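Local coordinates for cell surface protein (Putative S-layer protein) (Clostridioides difficile R20291, PDB 5NJL) that shows cell adhesion in vitro and probably acts as an adhesin on the cell wall of the bacterium, at residues T8-E13 with S214-V219; A168-S173 with L178-E183; Q222-G227 with I272-E277. All blocks are in the same frame, centred on the assembly; numbering follows the deposited sequence.

Contact 1: T8-E13 with S214-V219. With SO4 (sulfate ion), chain H; SO4 (sulfate ion), chain J.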
loop_
_atom_site.group_PDB
_atom_site.type_symbol
_atom_site.label_atom_id
_atom_site.label_comp_id
_atom_site.label_asym_id
_atom_site.label_seq_id
_atom_site.Cartn_x
_atom_site.Cartn_y
_atom_site.Cartn_z
ATOM N N THR A 8 -16.135 -2.192 -7.265
ATOM C CA THR A 8 -16.776 -1.938 -8.532
ATOM C C THR A 8 -17.861 -0.922 -8.277
ATOM O O THR A 8 -18.647 -1.063 -7.335
ATOM C CB THR A 8 -17.338 -3.232 -9.130
ATOM O OG1 THR A 8 -16.244 -4.054 -9.528
ATOM C CG2 THR A 8 -18.228 -2.935 -10.369
ATOM N N ILE A 9 -17.880 0.122 -9.103
ATOM C CA ILE A 9 -18.893 1.163 -9.028
ATOM C C ILE A 9 -19.500 1.399 -10.408
ATOM O O ILE A 9 -18.959 0.961 -11.426
ATOM C CB ILE A 9 -18.318 2.484 -8.462
ATOM C CG1 ILE A 9 -17.187 3.039 -9.343
ATOM C CG2 ILE A 9 -17.825 2.277 -7.030
ATOM C CD1 ILE A 9 -16.849 4.485 -9.025
ATOM N N THR A 10 -20.634 2.083 -10.423
ATOM C CA THR A 10 -21.266 2.469 -11.678
ATOM C C THR A 10 -20.667 3.782 -12.198
ATOM O O THR A 10 -20.025 4.540 -11.451
ATOM C CB THR A 10 -22.767 2.670 -11.503
ATOM O OG1 THR A 10 -23.009 3.784 -10.632
ATOM C CG2 THR A 10 -23.421 1.393 -10.914
ATOM N N LYS A 11 -20.912 4.055 -13.470
ATOM C CA LYS A 11 -20.543 5.334 -14.045
ATOM C C LYS A 11 -21.180 6.500 -13.288
ATOM O O LYS A 11 -20.516 7.509 -13.055
ATOM C CB LYS A 11 -20.905 5.363 -15.538
ATOM C CG LYS A 11 -20.701 6.706 -16.220
ATOM C CD LYS A 11 -20.837 6.547 -17.723
ATOM C CE LYS A 11 -20.837 7.907 -18.392
ATOM N NZ LYS A 11 -20.679 7.751 -19.846
ATOM N N LYS A 12 -22.442 6.374 -12.883
ATOM C CA LYS A 12 -23.105 7.418 -12.073
ATOM C C LYS A 12 -22.387 7.647 -10.734
ATOM O O LYS A 12 -22.250 8.787 -10.286
ATOM C CB LYS A 12 -24.547 7.038 -11.714
ATOM C CG LYS A 12 -25.560 6.870 -12.835
ATOM C CD LYS A 12 -26.848 6.319 -12.214
ATOM C CE LYS A 12 -27.870 5.876 -13.247
ATOM N NZ LYS A 12 -29.096 5.330 -12.586
ATOM N N GLU A 13 -21.969 6.557 -10.090
ATOM C CA GLU A 13 -21.258 6.641 -8.805
ATOM C C GLU A 13 -19.816 7.199 -8.947
ATOM O O GLU A 13 -19.222 7.647 -7.962
ATOM C CB GLU A 13 -21.207 5.264 -8.138
ATOM C CG GLU A 13 -22.551 4.816 -7.591
ATOM C CD GLU A 13 -22.591 3.344 -7.180
ATOM O OE1 GLU A 13 -21.784 2.512 -7.657
ATOM O OE2 GLU A 13 -23.468 3.018 -6.363
ATOM N N SER A 214 -23.193 0.328 -16.413
ATOM C CA SER A 214 -24.182 -0.740 -16.397
ATOM C C SER A 214 -24.978 -0.665 -15.110
ATOM O O SER A 214 -24.550 -0.023 -14.122
ATOM C CB SER A 214 -23.527 -2.117 -16.439
ATOM O OG SER A 214 -22.507 -2.222 -17.400
ATOM N N ASP A 215 -26.138 -1.320 -15.133
ATOM C CA ASP A 215 -27.008 -1.461 -13.969
ATOM C C ASP A 215 -26.622 -2.815 -13.402
ATOM O O ASP A 215 -26.792 -3.844 -14.074
ATOM C CB ASP A 215 -28.489 -1.415 -14.411
ATOM C CG ASP A 215 -29.478 -1.325 -13.233
ATOM O OD1 ASP A 215 -29.129 -1.668 -12.083
ATOM O OD2 ASP A 215 -30.629 -0.920 -13.468
ATOM N N LEU A 216 -26.102 -2.825 -12.178
ATOM C CA LEU A 216 -25.457 -4.014 -11.611
ATOM C C LEU A 216 -26.350 -4.758 -10.621
ATOM O O LEU A 216 -27.091 -4.147 -9.833
ATOM C CB LEU A 216 -24.170 -3.618 -10.883
ATOM C CG LEU A 216 -23.187 -2.769 -11.686
ATOM C CD1 LEU A 216 -22.043 -2.324 -10.776
ATOM C CD2 LEU A 216 -22.677 -3.524 -12.902
ATOM N N ASN A 217 -26.260 -6.081 -10.663
ATOM C CA ASN A 217 -27.023 -6.924 -9.770
ATOM C C ASN A 217 -26.340 -8.272 -9.682
ATOM O O ASN A 217 -25.719 -8.708 -10.644
ATOM C CB ASN A 217 -28.464 -7.069 -10.284
ATOM C CG ASN A 217 -29.467 -7.144 -9.165
ATOM O OD1 ASN A 217 -30.086 -8.191 -8.938
ATOM N ND2 ASN A 217 -29.629 -6.033 -8.441
ATOM N N THR A 218 -26.448 -8.913 -8.517
ATOM C CA THR A 218 -25.856 -10.231 -8.269
ATOM C C THR A 218 -26.947 -11.218 -7.846
ATOM O O THR A 218 -27.745 -10.921 -6.958
ATOM C CB THR A 218 -24.780 -10.186 -7.166
ATOM O OG1 THR A 218 -23.819 -9.166 -7.464
ATOM C CG2 THR A 218 -24.052 -11.520 -7.063
ATOM N N VAL A 219 -26.951 -12.391 -8.474
ATOM C CA VAL A 219 -27.972 -13.415 -8.250
ATOM C C VAL A 219 -27.318 -14.781 -8.037
ATOM O O VAL A 219 -26.116 -14.936 -8.223
ATOM C CB VAL A 219 -28.955 -13.499 -9.445
ATOM C CG1 VAL A 219 -29.719 -12.189 -9.594
ATOM C CG2 VAL A 219 -28.235 -13.843 -10.751
HETATM S S SO4 H . -24.414 7.910 -20.200
HETATM O O1 SO4 H . -23.518 9.012 -20.630
HETATM O O2 SO4 H . -25.752 8.144 -20.800
HETATM O O3 SO4 H . -24.538 7.966 -18.721
HETATM O O4 SO4 H . -23.898 6.592 -20.659
HETATM S S SO4 J . -30.884 3.576 -10.010
HETATM O O1 SO4 J . -30.729 2.358 -10.845
HETATM O O2 SO4 J . -31.992 4.415 -10.523
HETATM O O3 SO4 J . -31.188 3.161 -8.622
HETATM O O4 SO4 J . -29.629 4.368 -10.048
#

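Contact 2: A168-S173 with L178-E183. With SO4 (sulfate ion), chain I.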
loop_
_atom_site.group_PDB
_atom_site.type_symbol
_atom_site.label_atom_id
_atom_site.label_comp_id
_atom_site.label_asym_id
_atom_site.label_seq_id
_atom_site.Cartn_x
_atom_site.Cartn_y
_atom_site.Cartn_z
ATOM N N ALA A 168 27.305 7.719 12.759
ATOM C CA ALA A 168 26.758 9.053 12.630
ATOM C C ALA A 168 26.858 9.850 13.941
ATOM O O ALA A 168 26.933 9.301 15.044
ATOM C CB ALA A 168 25.303 8.993 12.172
ATOM N N ASN A 169 26.799 11.160 13.794
ATOM C CA ASN A 169 26.829 12.074 14.920
ATOM C C ASN A 169 25.581 11.904 15.769
ATOM O O ASN A 169 24.465 12.005 15.253
ATOM C CB ASN A 169 26.883 13.522 14.419
ATOM C CG ASN A 169 28.225 13.896 13.811
ATOM O OD1 ASN A 169 29.126 13.089 13.695
ATOM N ND2 ASN A 169 28.370 15.179 13.474
ATOM N N PRO A 170 25.751 11.628 17.074
ATOM C CA PRO A 170 24.590 11.598 17.927
ATOM C C PRO A 170 24.134 13.018 18.269
ATOM O O PRO A 170 24.797 13.978 17.908
ATOM C CB PRO A 170 25.104 10.853 19.167
ATOM C CG PRO A 170 26.544 11.259 19.247
ATOM C CD PRO A 170 26.987 11.325 17.816
ATOM N N VAL A 171 23.022 13.124 18.969
ATOM C CA VAL A 171 22.440 14.379 19.387
ATOM C C VAL A 171 22.564 14.571 20.888
ATOM O O VAL A 171 22.283 13.650 21.669
ATOM C CB VAL A 171 20.962 14.436 18.972
ATOM C CG1 VAL A 171 20.303 15.731 19.389
ATOM C CG2 VAL A 171 20.865 14.235 17.474
ATOM N N ASP A 172 22.953 15.781 21.288
ATOM C CA ASP A 172 23.052 16.141 22.697
ATOM C C ASP A 172 21.832 16.962 23.163
ATOM O O ASP A 172 20.854 17.105 22.410
ATOM C CB ASP A 172 24.430 16.794 22.992
ATOM C CG ASP A 172 24.554 18.262 22.558
ATOM O OD1 ASP A 172 23.583 18.845 22.017
ATOM O OD2 ASP A 172 25.688 18.830 22.759
ATOM N N SER A 173 21.893 17.508 24.368
ATOM C CA SER A 173 20.719 18.137 24.977
ATOM C C SER A 173 20.389 19.501 24.351
ATOM O O SER A 173 19.286 19.997 24.512
ATOM C CB SER A 173 20.912 18.287 26.479
ATOM O OG SER A 173 22.056 19.094 26.754
ATOM N N LEU A 178 26.309 16.232 17.212
ATOM C CA LEU A 178 27.623 16.521 17.767
ATOM C C LEU A 178 28.638 15.512 17.248
ATOM O O LEU A 178 28.348 14.332 17.156
ATOM C CB LEU A 178 27.455 16.463 19.303
ATOM C CG LEU A 178 28.594 16.869 20.199
ATOM C CD1 LEU A 178 28.902 18.348 20.037
ATOM C CD2 LEU A 178 28.257 16.529 21.640
ATOM N N ASP A 179 29.825 15.962 16.847
ATOM C CA ASP A 179 30.862 15.068 16.356
ATOM C C ASP A 179 31.533 14.323 17.534
ATOM O O ASP A 179 32.054 14.968 18.435
ATOM C CB ASP A 179 31.903 15.875 15.555
ATOM C CG ASP A 179 33.014 15.022 14.968
ATOM O OD1 ASP A 179 33.133 13.801 15.194
ATOM O OD2 ASP A 179 33.847 15.604 14.258
ATOM N N PRO A 180 31.533 12.976 17.519
ATOM C CA PRO A 180 32.132 12.227 18.646
ATOM C C PRO A 180 33.638 12.421 18.829
ATOM O O PRO A 180 34.141 12.143 19.903
ATOM C CB PRO A 180 31.861 10.763 18.292
ATOM C CG PRO A 180 30.727 10.796 17.336
ATOM C CD PRO A 180 30.878 12.065 16.556
ATOM N N SER A 181 34.340 12.853 17.783
ATOM C CA SER A 181 35.768 13.180 17.856
ATOM C C SER A 181 36.031 14.598 18.390
ATOM O O SER A 181 37.159 15.003 18.516
ATOM C CB SER A 181 36.417 12.994 16.474
ATOM O OG SER A 181 35.895 13.905 15.520
ATOM N N THR A 182 34.989 15.367 18.707
ATOM C CA THR A 182 35.175 16.666 19.361
ATOM C C THR A 182 36.018 16.403 20.639
ATOM O O THR A 182 35.720 15.483 21.409
ATOM C CB THR A 182 33.819 17.303 19.764
ATOM O OG1 THR A 182 32.996 17.524 18.603
ATOM C CG2 THR A 182 34.019 18.626 20.503
ATOM N N GLU A 183 37.094 17.156 20.861
ATOM C CA GLU A 183 37.889 16.926 22.081
ATOM C C GLU A 183 37.007 17.360 23.244
ATOM O O GLU A 183 36.301 18.353 23.170
ATOM C CB GLU A 183 39.270 17.621 22.061
ATOM C CG GLU A 183 40.378 16.726 21.499
ATOM C CD GLU A 183 41.677 17.456 21.165
ATOM O OE1 GLU A 183 41.722 18.704 21.234
ATOM O OE2 GLU A 183 42.667 16.771 20.819
HETATM S S SO4 I . 23.753 18.718 29.993
HETATM O O1 SO4 I . 24.865 19.146 29.109
HETATM O O2 SO4 I . 22.630 18.167 29.202
HETATM O O3 SO4 I . 23.284 19.890 30.772
HETATM O O4 SO4 I . 24.233 17.653 30.907
#

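Contact 3: Q222-G227 with I272-E277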
loop_
_atom_site.group_PDB
_atom_site.type_symbol
_atom_site.label_atom_id
_atom_site.label_comp_id
_atom_site.label_asym_id
_atom_site.label_seq_id
_atom_site.Cartn_x
_atom_site.Cartn_y
_atom_site.Cartn_z
ATOM N N GLN A 222 -29.604 -20.599 -9.124
ATOM C CA GLN A 222 -30.970 -21.047 -8.850
ATOM C C GLN A 222 -31.994 -20.012 -9.325
ATOM O O GLN A 222 -33.054 -20.382 -9.840
ATOM C CB GLN A 222 -31.183 -21.330 -7.350
ATOM C CG GLN A 222 -30.425 -22.544 -6.805
ATOM C CD GLN A 222 -28.999 -22.229 -6.362
ATOM O OE1 GLN A 222 -28.745 -21.226 -5.693
ATOM N NE2 GLN A 222 -28.063 -23.097 -6.731
ATOM N N ASP A 223 -31.666 -18.724 -9.152
ATOM C CA ASP A 223 -32.516 -17.627 -9.625
ATOM C C ASP A 223 -32.799 -17.716 -11.133
ATOM O O ASP A 223 -33.870 -17.327 -11.599
ATOM C CB ASP A 223 -31.846 -16.281 -9.300
ATOM C CG ASP A 223 -32.732 -15.097 -9.598
ATOM O OD1 ASP A 223 -33.963 -15.226 -9.464
ATOM O OD2 ASP A 223 -32.192 -14.034 -9.966
ATOM N N LEU A 224 -31.823 -18.227 -11.891
ATOM C CA LEU A 224 -31.894 -18.339 -13.353
ATOM C C LEU A 224 -32.185 -19.725 -13.924
ATOM O O LEU A 224 -32.629 -19.845 -15.078
ATOM C CB LEU A 224 -30.569 -17.867 -13.956
ATOM C CG LEU A 224 -30.063 -16.509 -13.481
ATOM C CD1 LEU A 224 -28.797 -16.150 -14.250
ATOM C CD2 LEU A 224 -31.138 -15.435 -13.634
ATOM N N TYR A 225 -31.907 -20.768 -13.145
ATOM C CA TYR A 225 -31.904 -22.145 -13.662
ATOM C C TYR A 225 -32.163 -23.115 -12.501
ATOM O O TYR A 225 -31.510 -23.011 -11.467
ATOM C CB TYR A 225 -30.550 -22.410 -14.326
ATOM C CG TYR A 225 -30.432 -23.751 -15.006
ATOM C CD1 TYR A 225 -30.976 -23.960 -16.269
ATOM C CD2 TYR A 225 -29.750 -24.814 -14.392
ATOM C CE1 TYR A 225 -30.867 -25.195 -16.898
ATOM C CE2 TYR A 225 -29.639 -26.056 -15.017
ATOM C CZ TYR A 225 -30.195 -26.237 -16.269
ATOM O OH TYR A 225 -30.097 -27.458 -16.892
ATOM N N ASP A 226 -33.119 -24.032 -12.672
ATOM C CA ASP A 226 -33.606 -24.925 -11.574
ATOM C C ASP A 226 -32.935 -26.321 -11.486
ATOM O O ASP A 226 -33.370 -27.175 -10.705
ATOM C CB ASP A 226 -35.142 -25.098 -11.665
ATOM C CG ASP A 226 -35.604 -25.778 -12.969
ATOM O OD1 ASP A 226 -34.779 -26.373 -13.692
ATOM O OD2 ASP A 226 -36.804 -25.697 -13.295
ATOM N N GLY A 227 -31.892 -26.539 -12.282
ATOM C CA GLY A 227 -31.277 -27.856 -12.456
ATOM C C GLY A 227 -31.658 -28.560 -13.750
ATOM O O GLY A 227 -30.988 -29.517 -14.138
ATOM N N ILE A 272 -27.235 -3.810 -18.700
ATOM C CA ILE A 272 -27.294 -4.582 -17.476
ATOM C C ILE A 272 -26.014 -5.398 -17.363
ATOM O O ILE A 272 -25.499 -5.902 -18.367
ATOM C CB ILE A 272 -28.481 -5.567 -17.483
ATOM C CG1 ILE A 272 -29.809 -4.854 -17.776
ATOM C CG2 ILE A 272 -28.533 -6.383 -16.192
ATOM C CD1 ILE A 272 -30.216 -3.771 -16.814
ATOM N N GLU A 273 -25.502 -5.531 -16.137
ATOM C CA GLU A 273 -24.529 -6.575 -15.860
ATOM C C GLU A 273 -24.931 -7.352 -14.639
ATOM O O GLU A 273 -25.008 -6.824 -13.520
ATOM C CB GLU A 273 -23.103 -6.070 -15.674
ATOM C CG GLU A 273 -22.145 -7.248 -15.591
ATOM C CD GLU A 273 -20.796 -6.875 -15.027
ATOM O OE1 GLU A 273 -20.731 -6.568 -13.811
ATOM O OE2 GLU A 273 -19.824 -6.907 -15.801
ATOM N N LEU A 274 -25.133 -8.635 -14.871
ATOM C CA LEU A 274 -25.652 -9.522 -13.877
ATOM C C LEU A 274 -24.492 -10.420 -13.457
ATOM O O LEU A 274 -23.896 -11.092 -14.290
ATOM C CB LEU A 274 -26.775 -10.345 -14.505
ATOM C CG LEU A 274 -27.652 -11.180 -13.586
ATOM C CD1 LEU A 274 -28.104 -10.395 -12.359
ATOM C CD2 LEU A 274 -28.846 -11.689 -14.392
ATOM N N THR A 275 -24.184 -10.404 -12.168
ATOM C CA THR A 275 -23.209 -11.323 -11.595
ATOM C C THR A 275 -23.958 -12.561 -11.083
ATOM O O THR A 275 -24.918 -12.445 -10.324
ATOM C CB THR A 275 -22.423 -10.628 -10.470
ATOM O OG1 THR A 275 -21.766 -9.473 -11.011
ATOM C CG2 THR A 275 -21.381 -11.554 -9.875
ATOM N N VAL A 276 -23.540 -13.732 -11.545
ATOM C CA VAL A 276 -24.121 -15.000 -11.098
ATOM C C VAL A 276 -23.085 -15.754 -10.242
ATOM O O VAL A 276 -22.083 -16.255 -10.774
ATOM C CB VAL A 276 -24.551 -15.864 -12.292
ATOM C CG1 VAL A 276 -25.242 -17.145 -11.803
ATOM C CG2 VAL A 276 -25.449 -15.064 -13.236
ATOM N N GLU A 277 -23.340 -15.829 -8.933
ATOM C CA GLU A 277 -22.381 -16.407 -7.984
ATOM C C GLU A 277 -22.954 -17.552 -7.149
ATOM O O GLU A 277 -24.140 -17.543 -6.784
ATOM C CB GLU A 277 -21.794 -15.320 -7.070
ATOM C CG GLU A 277 -22.687 -14.820 -5.944
ATOM C CD GLU A 277 -22.090 -13.630 -5.216
ATOM O OE1 GLU A 277 -22.768 -13.095 -4.312
ATOM O OE2 GLU A 277 -20.949 -13.224 -5.542
#

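Contact 1: T8-E13 with S214-V219
Leu216 reaches across to Thr8 and Thr10 with one methyl group. Its CD1 lies 3.9 Å from CG2 of Thr8 and 4.0 Å from CG2 of Thr10, so a single branch of the leucine meets both threonines. The two approaches differ. The Thr8 side chain crosses the leucine at a slant, whereas those of Thr10 and Leu216 run past each other in opposite directions. Thr10 also touches backbone: its CG2 sits 3.7 Å from the carbonyl O of Ser214. The contact joins two sheets of an extended, three-domain protein. Segment 8-13 starts at the end of edge strand 5-10, which pairs with strand 204-212. Strand 215-219 follows that partner almost at once in the chain but belongs to the edge of another sheet, beside strand 271-278. The hydroxyl of Thr10 is used within its own segment. OG1 lies between the backbone N and the carbonyl carbon (chi1 65°), which puts CG2 beside the N, anti to the carbonyl carbon. OG1 accepts from Glu13 N at 3.0 Å, an ST motif. Glu13 answers with OE1, which takes the N-H of Thr10 at 3.0 Å in a fairly straight bond (168°). The two bonds tie Thr10 and Glu13 together just ahead of helix 14-25. Ser214 adds surface mainly through its backbone, and its OG is hydrogen-bonded to Asn70. Lys12 NZ is hydrogen-bonded to O4 of a sulfate at 2.8 Å; the ion probably comes from the crystallisation liquor.

Contact 2: A168-S173 with L178-E183
Asn169 meets the second segment from its CB to its amide. The partner backbone is about to enter a type I beta turn, Asp179 to Thr182, which carries an Asx turn at its start: Asp179 OD1 accepts Ser181 N at 3.0 Å, and Ser181 OG reaches the same oxygen from the same face of the carboxylate. Both segments lie in the long irregular loop between strands 152-158 and 199-200. CB of Asn169 comes to 3.2 Å from the carbonyl O of Leu178. The side chain lies across Pro180 at about a right angle, and OD1 touches CD of that ring at 3.5 Å. CG stands anti to the carbonyl carbon of Asn169 (chi1 -72°), which lets the amide lie along the backbone of Leu178 and Asp179.

Pro170 makes the polar link. Its O accepts the N-H of Leu178 at 2.8 Å, and the donor sits almost in line with the C=O bond (177°). Its ring packs at a slant on the other proline, with CD 3.8 Å from CG of Pro180. Both rings are buried, and both also touch Ile122 of helix 122-125.

Val171 turns away and bonds through its backbone to Val191 and Lys192. Asp172 faces the second segment again. Its OD2 lies 3.6 Å from CD2 of Leu178, whose side chain crosses it at about a right angle. The other oxygen, OD1, is bonded to Thr174 OG1. Ser173 follows, and its OG binds a sulfate, probably from the crystallisation liquor.

The turn beyond is held twice at one atom. The carbonyl O of Asp179 accepts Thr182 N at 3.0 Å and Thr182 OG1 at 2.7 Å.

Contact 3: Q222-G227 with I272-E277
The backbones of Leu224 and Val276 stand well apart, with their CA atoms 8.8 Å from each other. No other CA pair across the two segments is closer. Segment 222-227 leaves a short, weakly bonded helix and becomes loop at Tyr225. Segment 272-277 is strand throughout. The two are therefore joined by side chains alone, as when a helix lies over a sheet.

Leu224 carries the first segment's share. Its CB points at the strand, and those of Leu274 and Val276, two residues apart on one face of the sheet, point back at the leucine's segment. Leu224 and Val276 meet tip to tip, with CD1 of the leucine 3.7 Å from CG2 of the valine. The leucine chain is stretched beyond CB: CD1 lies anti to CA (chi2 -176°), which carries this methyl across the gap. The second branch of Leu224 is looser. Its CD2 lies 4.5 Å from CD2 of Leu274, at the limit of contact. All three residues are buried, and the meeting is wholly apolar.

Leu224 also packs on Leu291 of helix 281-291, and its backbone bonds to Thr231. Tyr225 turns to Ala287 and Ala290 of the same helix, and Gln222 touches its Asp283, so helix 281-291 packs against segment 222-227. Within the sheet, strand 271-278 lies between parallel neighbour 215-219 and antiparallel neighbour 258-265. Val219 of the first touches Leu274, and Phe260 of the second touches Val276.

In the fold
Contacts 1 and 3 belong together. Their centres are 16 Å apart, and strand 215-219 of contact 1 lies beside strand 271-278 of contact 3 in one sheet. Asn217 O probably accepts a hydrogen bond from Thr275 N at 2.7 Å, and Val219 N probably gives one to Thr275 O, also at 2.7 Å. The chain runs from strand 215-219 straight into helix 221-224. Contact 2 is remote, on the opposite side of the chain's centre: its centre is 62 Å from that of contact 1 and 72 Å from that of contact 3. In sequence it nests inside the loop that contact 1 closes. Sulfates bound at contacts 1 and 2 probably come from the crystallisation liquor.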